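Local coordinates for protein carbohydrate kinase, FGGY (Rhodospirillum rubrum, PDB 3IFR) that probably phosphorylates D-xylulose as a sugar kinase of the FGGY family, at residues A[107-112]-A[143-148]; A[174-179]-A[218-223]; A[332-337]-A[375-380]. One frame throughout, in Å; residues are numbered along the deposited sequence.

Contact 1 of 3, residues A[107-112]-A[143-148]; sequences DGRCGD and LRWIER
Arg109 lays its aliphatic chain over one face of the Trp145 indole. Arg109 CD sits 3.3 Å from the centroid of the six-membered ring of Trp145, nearly on the ring normal, a CH-pi contact, and Arg109 CG follows over the pyrrole side, 3.5 Å from Trp145 NE1. A bend at chi3 (60°) turns the guanidinium on its edge, its plane 85° from that of the indole, and Arg109 NH1 comes to 3.5 Å from Trp145 CH2. The group remains over the face, with Arg109 CZ 4.8 Å from the same centroid of Trp145, which makes the pair cation-pi as well. Asp107 fixes that rotation: a side-on grip joins Arg109 NH2 to Asp107 OD1 (2.9 Å) and Arg109 NE to Asp107 OD2, while the backbone N of Arg109 reaches OD2 from the opposite face of the carboxylate. Glu49 takes a further salt bridge from NH2, and Trp47 adds a second cation-pi partner. Next along the chain, Cys110 CB meets Trp145 CB at 3.8 Å. Packing thins beyond this core. A water donates to Arg109 O (2.9 Å) and accepts only a weak bond from Trp145 NE1. Farther out, Asp112 of helix 111-120 and Arg148 of helix 139-149 are exposed, with 5.6 Å between Asp112 OD2 and Arg148 NH1; Arg148 turns to Glu113 and Glu116 instead. The bond from Arg109 N to Asp107 OD2 closes an Asx turn, leading to Cys110 at the N-cap of helix 111-120, beside helix 139-149 in the N-terminal FGGY domain.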
loop_
_atom_site.group_PDB
_atom_site.type_symbol
_atom_site.label_atom_id
_atom_site.label_comp_id
_atom_site.label_asym_id
_atom_site.label_seq_id
_atom_site.Cartn_x
_atom_site.Cartn_y
_atom_site.Cartn_z
ATOM N N ASP A 107 3.013 2.778 -13.154
ATOM C CA ASP A 107 3.180 3.005 -14.596
ATOM C C ASP A 107 1.848 3.385 -15.248
ATOM O O ASP A 107 0.801 2.868 -14.848
ATOM C CB ASP A 107 3.783 1.780 -15.278
ATOM C CG ASP A 107 4.082 2.005 -16.776
ATOM O OD1 ASP A 107 5.241 2.321 -17.106
ATOM O OD2 ASP A 107 3.157 1.873 -17.611
ATOM N N GLY A 108 1.890 4.274 -16.245
ATOM C CA GLY A 108 0.693 4.780 -16.898
ATOM C C GLY A 108 0.592 4.519 -18.393
ATOM O O GLY A 108 -0.162 5.186 -19.089
ATOM N N ARG A 109 1.292 3.516 -18.904
ATOM C CA ARG A 109 1.352 3.374 -20.353
ATOM C C ARG A 109 0.171 2.670 -20.986
ATOM O O ARG A 109 0.028 2.719 -22.194
ATOM C CB ARG A 109 2.651 2.674 -20.811
ATOM C CG ARG A 109 2.549 1.167 -20.862
ATOM C CD ARG A 109 3.887 0.529 -21.097
ATOM N NE ARG A 109 4.814 0.872 -20.031
ATOM C CZ ARG A 109 6.088 0.498 -19.995
ATOM N NH1 ARG A 109 6.590 -0.208 -21.003
ATOM N NH2 ARG A 109 6.852 0.839 -18.964
ATOM N N CYS A 110 -0.674 2.006 -20.205
ATOM C CA CYS A 110 -1.657 1.135 -20.842
ATOM C C CYS A 110 -3.161 1.529 -20.767
ATOM O O CYS A 110 -4.044 0.692 -20.555
ATOM C CB CYS A 110 -1.403 -0.314 -20.431
ATOM S SG CYS A 110 -1.669 -0.677 -18.726
ATOM N N GLY A 111 -3.436 2.807 -20.990
ATOM C CA GLY A 111 -4.802 3.300 -21.076
ATOM C C GLY A 111 -5.633 2.667 -22.175
ATOM O O GLY A 111 -6.747 2.266 -21.943
ATOM N N ASP A 112 -5.110 2.597 -23.390
ATOM C CA ASP A 112 -5.854 1.933 -24.449
ATOM C C ASP A 112 -6.242 0.493 -24.062
ATOM O O ASP A 112 -7.367 0.067 -24.300
ATOM C CB ASP A 112 -5.044 1.881 -25.751
ATOM C CG ASP A 112 -4.603 3.264 -26.239
ATOM O OD1 ASP A 112 -5.229 4.272 -25.857
ATOM O OD2 ASP A 112 -3.620 3.326 -27.021
ATOM N N LEU A 143 0.010 -6.749 -19.596
ATOM C CA LEU A 143 0.220 -7.848 -20.559
ATOM C C LEU A 143 -0.337 -7.543 -21.969
ATOM O O LEU A 143 0.383 -7.695 -22.959
ATOM C CB LEU A 143 -0.357 -9.155 -20.040
ATOM C CG LEU A 143 0.600 -10.240 -19.561
ATOM C CD1 LEU A 143 2.007 -9.737 -19.388
ATOM C CD2 LEU A 143 0.050 -10.956 -18.276
ATOM N N ARG A 144 -1.595 -7.087 -22.067
ATOM C CA ARG A 144 -2.178 -6.712 -23.367
ATOM C C ARG A 144 -1.312 -5.662 -24.067
ATOM O O ARG A 144 -1.157 -5.710 -25.277
ATOM C CB ARG A 144 -3.585 -6.123 -23.202
ATOM C CG ARG A 144 -4.660 -7.073 -22.813
ATOM C CD ARG A 144 -4.996 -8.068 -23.900
ATOM N NE ARG A 144 -6.195 -8.818 -23.541
ATOM C CZ ARG A 144 -7.452 -8.481 -23.859
ATOM N NH1 ARG A 144 -7.703 -7.394 -24.583
ATOM N NH2 ARG A 144 -8.465 -9.241 -23.448
ATOM N N TRP A 145 -0.781 -4.689 -23.315
ATOM C CA TRP A 145 0.056 -3.640 -23.915
ATOM C C TRP A 145 1.323 -4.256 -24.532
ATOM O O TRP A 145 1.667 -4.014 -25.681
ATOM C CB TRP A 145 0.445 -2.600 -22.870
ATOM C CG TRP A 145 1.281 -1.499 -23.418
ATOM C CD1 TRP A 145 0.850 -0.266 -23.822
ATOM C CD2 TRP A 145 2.705 -1.516 -23.619
ATOM N NE1 TRP A 145 1.916 0.474 -24.281
ATOM C CE2 TRP A 145 3.064 -0.264 -24.157
ATOM C CE3 TRP A 145 3.708 -2.457 -23.377
ATOM C CZ2 TRP A 145 4.392 0.063 -24.473
ATOM C CZ3 TRP A 145 5.023 -2.134 -23.690
ATOM C CH2 TRP A 145 5.351 -0.894 -24.245
ATOM N N ILE A 146 2.014 -5.056 -23.745
ATOM C CA ILE A 146 3.167 -5.768 -24.211
ATOM C C ILE A 146 2.905 -6.597 -25.488
ATOM O O ILE A 146 3.710 -6.573 -26.429
ATOM C CB ILE A 146 3.689 -6.683 -23.091
ATOM C CG1 ILE A 146 4.514 -5.879 -22.102
ATOM C CG2 ILE A 146 4.543 -7.799 -23.649
ATOM C CD1 ILE A 146 4.788 -6.681 -20.877
ATOM N N GLU A 147 1.817 -7.363 -25.508
ATOM C CA GLU A 147 1.474 -8.152 -26.692
ATOM C C GLU A 147 1.374 -7.269 -27.922
ATOM O O GLU A 147 1.767 -7.667 -29.017
ATOM C CB GLU A 147 0.114 -8.792 -26.515
ATOM C CG GLU A 147 -0.525 -9.237 -27.809
ATOM C CD GLU A 147 -1.750 -10.080 -27.547
ATOM O OE1 GLU A 147 -1.657 -11.278 -27.793
ATOM O OE2 GLU A 147 -2.785 -9.576 -27.059
ATOM N N ARG A 148 0.817 -6.080 -27.764
ATOM C CA ARG A 148 0.637 -5.252 -28.929
ATOM C C ARG A 148 1.878 -4.411 -29.253
ATOM O O ARG A 148 2.117 -4.110 -30.411
ATOM C CB ARG A 148 -0.648 -4.388 -28.848
ATOM C CG ARG A 148 -0.419 -2.929 -28.590
ATOM C CD ARG A 148 -1.353 -2.000 -29.372
ATOM N NE ARG A 148 -2.668 -2.568 -29.677
ATOM C CZ ARG A 148 -3.695 -2.661 -28.828
ATOM N NH1 ARG A 148 -3.586 -2.230 -27.574
ATOM N NH2 ARG A 148 -4.834 -3.203 -29.239
HETATM O O HOH W 1 1.594 3.769 -24.422
#

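Contact 2 of 3, residues A[174-179]-A[218-223]; sequences ERVVDR and RVLGAV
Val176 and Leu220 meet tip to tip, methyl against methyl, with Val176 CG2 3.3 Å from Leu220 CD1, closer than two methyls normally pack. Leu220 swings CG anti to its backbone N (chi1 154°), which carries the branched end nearer to the other segment than its CB direction alone would. Of the two methyls CD1 does most of the touching, while Leu220 CD2 lies 4.0 Å from Val176 CG2. On Val176 the touching methyl, CG2, stands between the backbone N and the carbonyl carbon; CG1 is farther from Leu220. Glu174 runs past Leu220 in the opposite direction, placing Glu174 CB 3.8 Å from Leu220 CD1. With chi1 at -61°, anti to the carbonyl carbon, Glu174 CG comes 3.5 Å from Leu220 O and 4.2 Å from Gly221 CA; a bend at chi2 (-55°) then turns the carboxylate. A CB on Gly221 would point at Glu174 and collide with its CG, so the lack of a side chain lets the chain pass. At the carboxylate end a water spans the segments, 3.0 Å from Glu174 OE2 and 3.0 Å from Ala222 N, whose proton it accepts. His214 of strand 213-214 touches both Val176 and Leu220. Leu220 and Gly221 together face Val239, forming a classic beta bulge in strand 219-222, an edge strand of the mixed sheet in the N-terminal domain, antiparallel to strand 238-244.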
loop_
_atom_site.group_PDB
_atom_site.type_symbol
_atom_site.label_atom_id
_atom_site.label_comp_id
_atom_site.label_asym_id
_atom_site.label_seq_id
_atom_site.Cartn_x
_atom_site.Cartn_y
_atom_site.Cartn_z
ATOM N N GLU A 174 12.034 -22.094 -5.999
ATOM C CA GLU A 174 10.646 -22.454 -6.188
ATOM C C GLU A 174 10.017 -21.558 -7.271
ATOM O O GLU A 174 10.541 -20.505 -7.597
ATOM C CB GLU A 174 9.906 -22.319 -4.856
ATOM C CG GLU A 174 10.453 -23.223 -3.766
ATOM C CD GLU A 174 10.475 -24.679 -4.209
ATOM O OE1 GLU A 174 9.836 -25.010 -5.235
ATOM O OE2 GLU A 174 11.153 -25.482 -3.545
ATOM N N ARG A 175 8.893 -21.956 -7.829
ATOM C CA ARG A 175 8.228 -21.091 -8.782
ATOM C C ARG A 175 6.787 -20.828 -8.351
ATOM O O ARG A 175 5.922 -21.633 -8.621
ATOM C CB ARG A 175 8.266 -21.735 -10.156
ATOM C CG ARG A 175 8.049 -20.792 -11.328
ATOM C CD ARG A 175 7.784 -21.622 -12.599
ATOM N NE ARG A 175 7.269 -20.822 -13.694
ATOM C CZ ARG A 175 6.037 -20.921 -14.151
ATOM N NH1 ARG A 175 5.207 -21.783 -13.598
ATOM N NH2 ARG A 175 5.641 -20.174 -15.154
ATOM N N VAL A 176 6.535 -19.721 -7.646
ATOM C CA VAL A 176 5.178 -19.380 -7.227
ATOM C C VAL A 176 4.975 -17.883 -7.260
ATOM O O VAL A 176 5.934 -17.135 -7.361
ATOM C CB VAL A 176 4.834 -19.891 -5.796
ATOM C CG1 VAL A 176 5.055 -21.423 -5.673
ATOM C CG2 VAL A 176 5.570 -19.071 -4.699
ATOM N N VAL A 177 3.727 -17.435 -7.171
ATOM C CA VAL A 177 3.476 -16.043 -6.831
ATOM C C VAL A 177 2.564 -15.901 -5.602
ATOM O O VAL A 177 1.747 -16.775 -5.326
ATOM C CB VAL A 177 2.883 -15.277 -8.018
ATOM C CG1 VAL A 177 3.919 -15.176 -9.086
ATOM C CG2 VAL A 177 1.629 -15.962 -8.524
ATOM N N ASP A 178 2.731 -14.808 -4.856
ATOM C CA ASP A 178 1.809 -14.414 -3.800
ATOM C C ASP A 178 0.379 -14.404 -4.377
ATOM O O ASP A 178 0.146 -13.868 -5.501
ATOM C CB ASP A 178 2.199 -13.005 -3.345
ATOM C CG ASP A 178 1.445 -12.517 -2.127
ATOM O OD1 ASP A 178 0.588 -13.236 -1.576
ATOM O OD2 ASP A 178 1.728 -11.361 -1.721
ATOM N N ARG A 179 -0.546 -15.023 -3.638
ATOM C CA ARG A 179 -1.977 -14.850 -3.861
ATOM C C ARG A 179 -2.283 -13.382 -4.151
ATOM O O ARG A 179 -3.101 -13.055 -4.989
ATOM C CB ARG A 179 -2.778 -15.225 -2.578
ATOM C CG ARG A 179 -2.915 -16.732 -2.233
ATOM C CD ARG A 179 -3.958 -16.993 -1.072
ATOM N NE ARG A 179 -3.640 -16.230 0.160
ATOM C CZ ARG A 179 -4.318 -16.291 1.315
ATOM N NH1 ARG A 179 -3.928 -15.564 2.346
ATOM N NH2 ARG A 179 -5.361 -17.092 1.458
ATOM N N ARG A 218 2.363 -19.347 4.817
ATOM C CA ARG A 218 2.927 -20.684 4.695
ATOM C C ARG A 218 4.369 -20.627 4.208
ATOM O O ARG A 218 4.723 -19.732 3.436
ATOM C CB ARG A 218 2.142 -21.511 3.691
ATOM C CG ARG A 218 0.816 -22.032 4.150
ATOM C CD ARG A 218 0.330 -23.047 3.124
ATOM N NE ARG A 218 -1.121 -23.136 3.115
ATOM C CZ ARG A 218 -1.844 -23.494 2.057
ATOM N NH1 ARG A 218 -1.245 -23.811 0.895
ATOM N NH2 ARG A 218 -3.171 -23.531 2.172
ATOM N N VAL A 219 5.186 -21.594 4.621
ATOM C CA VAL A 219 6.562 -21.694 4.169
ATOM C C VAL A 219 6.554 -21.940 2.675
ATOM O O VAL A 219 5.826 -22.808 2.197
ATOM C CB VAL A 219 7.332 -22.869 4.864
ATOM C CG1 VAL A 219 8.816 -22.652 4.785
ATOM C CG2 VAL A 219 6.950 -22.990 6.293
ATOM N N LEU A 220 7.374 -21.184 1.946
ATOM C CA LEU A 220 7.465 -21.270 0.495
ATOM C C LEU A 220 8.584 -22.227 0.026
ATOM O O LEU A 220 8.419 -22.983 -0.944
ATOM C CB LEU A 220 7.630 -19.855 -0.104
ATOM C CG LEU A 220 8.324 -19.698 -1.465
ATOM C CD1 LEU A 220 7.597 -20.544 -2.493
ATOM C CD2 LEU A 220 8.377 -18.258 -1.949
ATOM N N GLY A 221 9.720 -22.191 0.716
ATOM C CA GLY A 221 10.823 -23.085 0.414
ATOM C C GLY A 221 11.993 -22.767 1.311
ATOM O O GLY A 221 11.830 -22.228 2.393
ATOM N N ALA A 222 13.191 -23.104 0.872
ATOM C CA ALA A 222 14.371 -22.857 1.676
ATOM C C ALA A 222 15.443 -22.177 0.808
ATOM O O ALA A 222 15.469 -22.375 -0.391
ATOM C CB ALA A 222 14.891 -24.160 2.210
ATOM N N VAL A 223 16.312 -21.383 1.436
ATOM C CA VAL A 223 17.443 -20.749 0.763
ATOM C C VAL A 223 18.377 -21.825 0.237
ATOM O O VAL A 223 18.832 -22.691 0.975
ATOM C CB VAL A 223 18.247 -19.824 1.710
ATOM C CG1 VAL A 223 19.577 -19.400 1.098
ATOM C CG2 VAL A 223 17.441 -18.595 2.093
HETATM O O HOH W 2 13.359 -24.344 -1.898
#

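Contact 3 of 3, residues A[332-337]-A[375-380]; sequences AEVPAG and LWRALL
Arg377 runs its extended chain along the loop 332-337, one face of its guanidinium overlapped by the backbone from Val334 to Ala336. Val334 O stands 3.1 Å above that plane, displaced from the group's centre, and the carbonyl carbon of Pro335 lies over the same face. Val334 O is 3.3 Å from Arg377 NH1, yet the angle is poor for a hydrogen bond: the carbonyl rests over the flat group instead of meeting an N-H head-on. With CG anti to the backbone N (chi1 177°) and the chain straight from CG to NE, the arginine reaches from its helix to the loop. Val334 passes it in the opposite direction, CG1 against Arg377 CD at 3.9 Å. At the far end Arg377 NH2 comes within 3.5 Å of Ala336 CA, and Ala336 CB touches the same nitrogen. The N-H groups find their acceptors beside the loop: NE makes a salt bridge with Glu381, NH1 bonds to the carbonyl of Ala331, and NH2 to the hydroxyl of Tyr478. Glu381 also takes the backbone N-H of Gly337, coupling arginine and loop through one carboxylate. A leucine in place of Arg377 would probably leave Glu381 without its charged mate and the Ala331 carbonyl without this donor, and take away the flat surface facing the Val334 carbonyl. Gly337, at a positive phi of 93°, takes a turn where a CB would jam against the preceding carbonyl. The loop leads from helix 322-332 toward strand 342-344 across helix 372-397, while Ile419 of helix 414-424 packs against Arg377.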
loop_
_atom_site.group_PDB
_atom_site.type_symbol
_atom_site.label_atom_id
_atom_site.label_comp_id
_atom_site.label_asym_id
_atom_site.label_seq_id
_atom_site.Cartn_x
_atom_site.Cartn_y
_atom_site.Cartn_z
ATOM N N ALA A 332 -4.975 26.092 14.388
ATOM C CA ALA A 332 -5.329 25.981 15.814
ATOM C C ALA A 332 -6.247 27.098 16.301
ATOM O O ALA A 332 -7.185 26.818 17.014
ATOM C CB ALA A 332 -4.073 25.921 16.691
ATOM N N GLU A 333 -5.982 28.349 15.926
ATOM C CA GLU A 333 -6.770 29.493 16.419
ATOM C C GLU A 333 -8.073 29.706 15.635
ATOM O O GLU A 333 -8.722 30.747 15.731
ATOM C CB GLU A 333 -5.896 30.782 16.415
ATOM C CG GLU A 333 -6.669 32.160 16.305
ATOM C CD GLU A 333 -6.728 33.012 17.621
ATOM O OE1 GLU A 333 -5.854 33.921 17.771
ATOM O OE2 GLU A 333 -7.647 32.795 18.471
ATOM N N VAL A 334 -8.459 28.708 14.854
ATOM C CA VAL A 334 -9.575 28.860 13.942
ATOM C C VAL A 334 -10.615 27.808 14.291
ATOM O O VAL A 334 -10.278 26.664 14.555
ATOM C CB VAL A 334 -9.094 28.672 12.466
ATOM C CG1 VAL A 334 -10.262 28.679 11.499
ATOM C CG2 VAL A 334 -8.076 29.734 12.082
ATOM N N PRO A 335 -11.890 28.190 14.300
ATOM C CA PRO A 335 -12.913 27.236 14.735
ATOM C C PRO A 335 -13.024 26.070 13.785
ATOM O O PRO A 335 -12.797 26.230 12.609
ATOM C CB PRO A 335 -14.218 28.038 14.649
ATOM C CG PRO A 335 -13.818 29.449 14.458
ATOM C CD PRO A 335 -12.445 29.490 13.899
ATOM N N ALA A 336 -13.384 24.914 14.311
ATOM C CA ALA A 336 -13.806 23.770 13.523
ATOM C C ALA A 336 -14.775 24.195 12.431
ATOM O O ALA A 336 -15.726 24.892 12.718
ATOM C CB ALA A 336 -14.486 22.749 14.438
ATOM N N GLY A 337 -14.552 23.755 11.185
ATOM C CA GLY A 337 -15.413 24.132 10.077
ATOM C C GLY A 337 -14.895 25.365 9.354
ATOM O O GLY A 337 -15.380 25.721 8.280
ATOM N N LEU A 375 -7.643 28.652 5.482
ATOM C CA LEU A 375 -7.362 27.873 4.281
ATOM C C LEU A 375 -6.690 26.551 4.629
ATOM O O LEU A 375 -7.080 25.492 4.128
ATOM C CB LEU A 375 -6.497 28.638 3.251
ATOM C CG LEU A 375 -7.150 29.618 2.258
ATOM C CD1 LEU A 375 -6.513 29.531 0.865
ATOM C CD2 LEU A 375 -8.589 29.352 2.126
ATOM N N TRP A 376 -5.649 26.635 5.450
ATOM C CA TRP A 376 -4.946 25.455 5.919
ATOM C C TRP A 376 -5.905 24.482 6.628
ATOM O O TRP A 376 -5.895 23.263 6.383
ATOM C CB TRP A 376 -3.843 25.871 6.879
ATOM C CG TRP A 376 -2.923 24.763 7.253
ATOM C CD1 TRP A 376 -2.774 24.222 8.481
ATOM C CD2 TRP A 376 -2.012 24.065 6.388
ATOM N NE1 TRP A 376 -1.819 23.237 8.455
ATOM C CE2 TRP A 376 -1.335 23.118 7.178
ATOM C CE3 TRP A 376 -1.710 24.140 5.022
ATOM C CZ2 TRP A 376 -0.384 22.237 6.648
ATOM C CZ3 TRP A 376 -0.760 23.276 4.498
ATOM C CH2 TRP A 376 -0.100 22.345 5.312
ATOM N N ARG A 377 -6.740 25.043 7.487
ATOM C CA ARG A 377 -7.667 24.240 8.261
ATOM C C ARG A 377 -8.655 23.514 7.378
ATOM O O ARG A 377 -8.878 22.313 7.520
ATOM C CB ARG A 377 -8.427 25.101 9.262
ATOM C CG ARG A 377 -9.462 24.282 10.022
ATOM C CD ARG A 377 -9.680 24.817 11.398
ATOM N NE ARG A 377 -10.337 23.806 12.203
ATOM C CZ ARG A 377 -9.891 23.363 13.375
ATOM N NH1 ARG A 377 -8.765 23.847 13.904
ATOM N NH2 ARG A 377 -10.585 22.432 14.012
ATOM N N ALA A 378 -9.222 24.261 6.437
ATOM C CA ALA A 378 -10.213 23.725 5.536
ATOM C C ALA A 378 -9.603 22.543 4.811
ATOM O O ALA A 378 -10.267 21.538 4.616
ATOM C CB ALA A 378 -10.653 24.778 4.544
ATOM N N LEU A 379 -8.341 22.655 4.417
ATOM C CA LEU A 379 -7.695 21.536 3.722
ATOM C C LEU A 379 -7.517 20.379 4.684
ATOM O O LEU A 379 -7.764 19.224 4.314
ATOM C CB LEU A 379 -6.335 21.897 3.106
ATOM C CG LEU A 379 -5.727 20.639 2.449
ATOM C CD1 LEU A 379 -6.729 20.001 1.493
ATOM C CD2 LEU A 379 -4.359 20.835 1.743
ATOM N N LEU A 380 -7.073 20.688 5.908
ATOM C CA LEU A 380 -6.892 19.655 6.913
ATOM C C LEU A 380 -8.203 18.886 7.120
ATOM O O LEU A 380 -8.222 17.653 7.157
ATOM C CB LEU A 380 -6.436 20.243 8.238
ATOM C CG LEU A 380 -4.996 20.736 8.286
ATOM C CD1 LEU A 380 -4.504 20.920 9.721
ATOM C CD2 LEU A 380 -4.121 19.796 7.528
#

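Overall arrangement
The three contacts come in series along the chain, each closing before the next opens. Contacts 1 and 2 belong to the N-terminal FGGY domain, their centres 28 Å apart and their nearest atoms about 11 Å: the first pairs a turn at the start of helix 111-120 with helix 139-149, the second lies at the edge of the six-stranded mixed sheet. Contact 3 belongs to the C-terminal domain, on helix 372-397, with its centre 43 Å from that of contact 1 and 49 Å from that of contact 2, across the chain's centre from the latter. Each contact therefore joins parts within one domain of this two-domain, actin-like kinase fold, and none bridges the two.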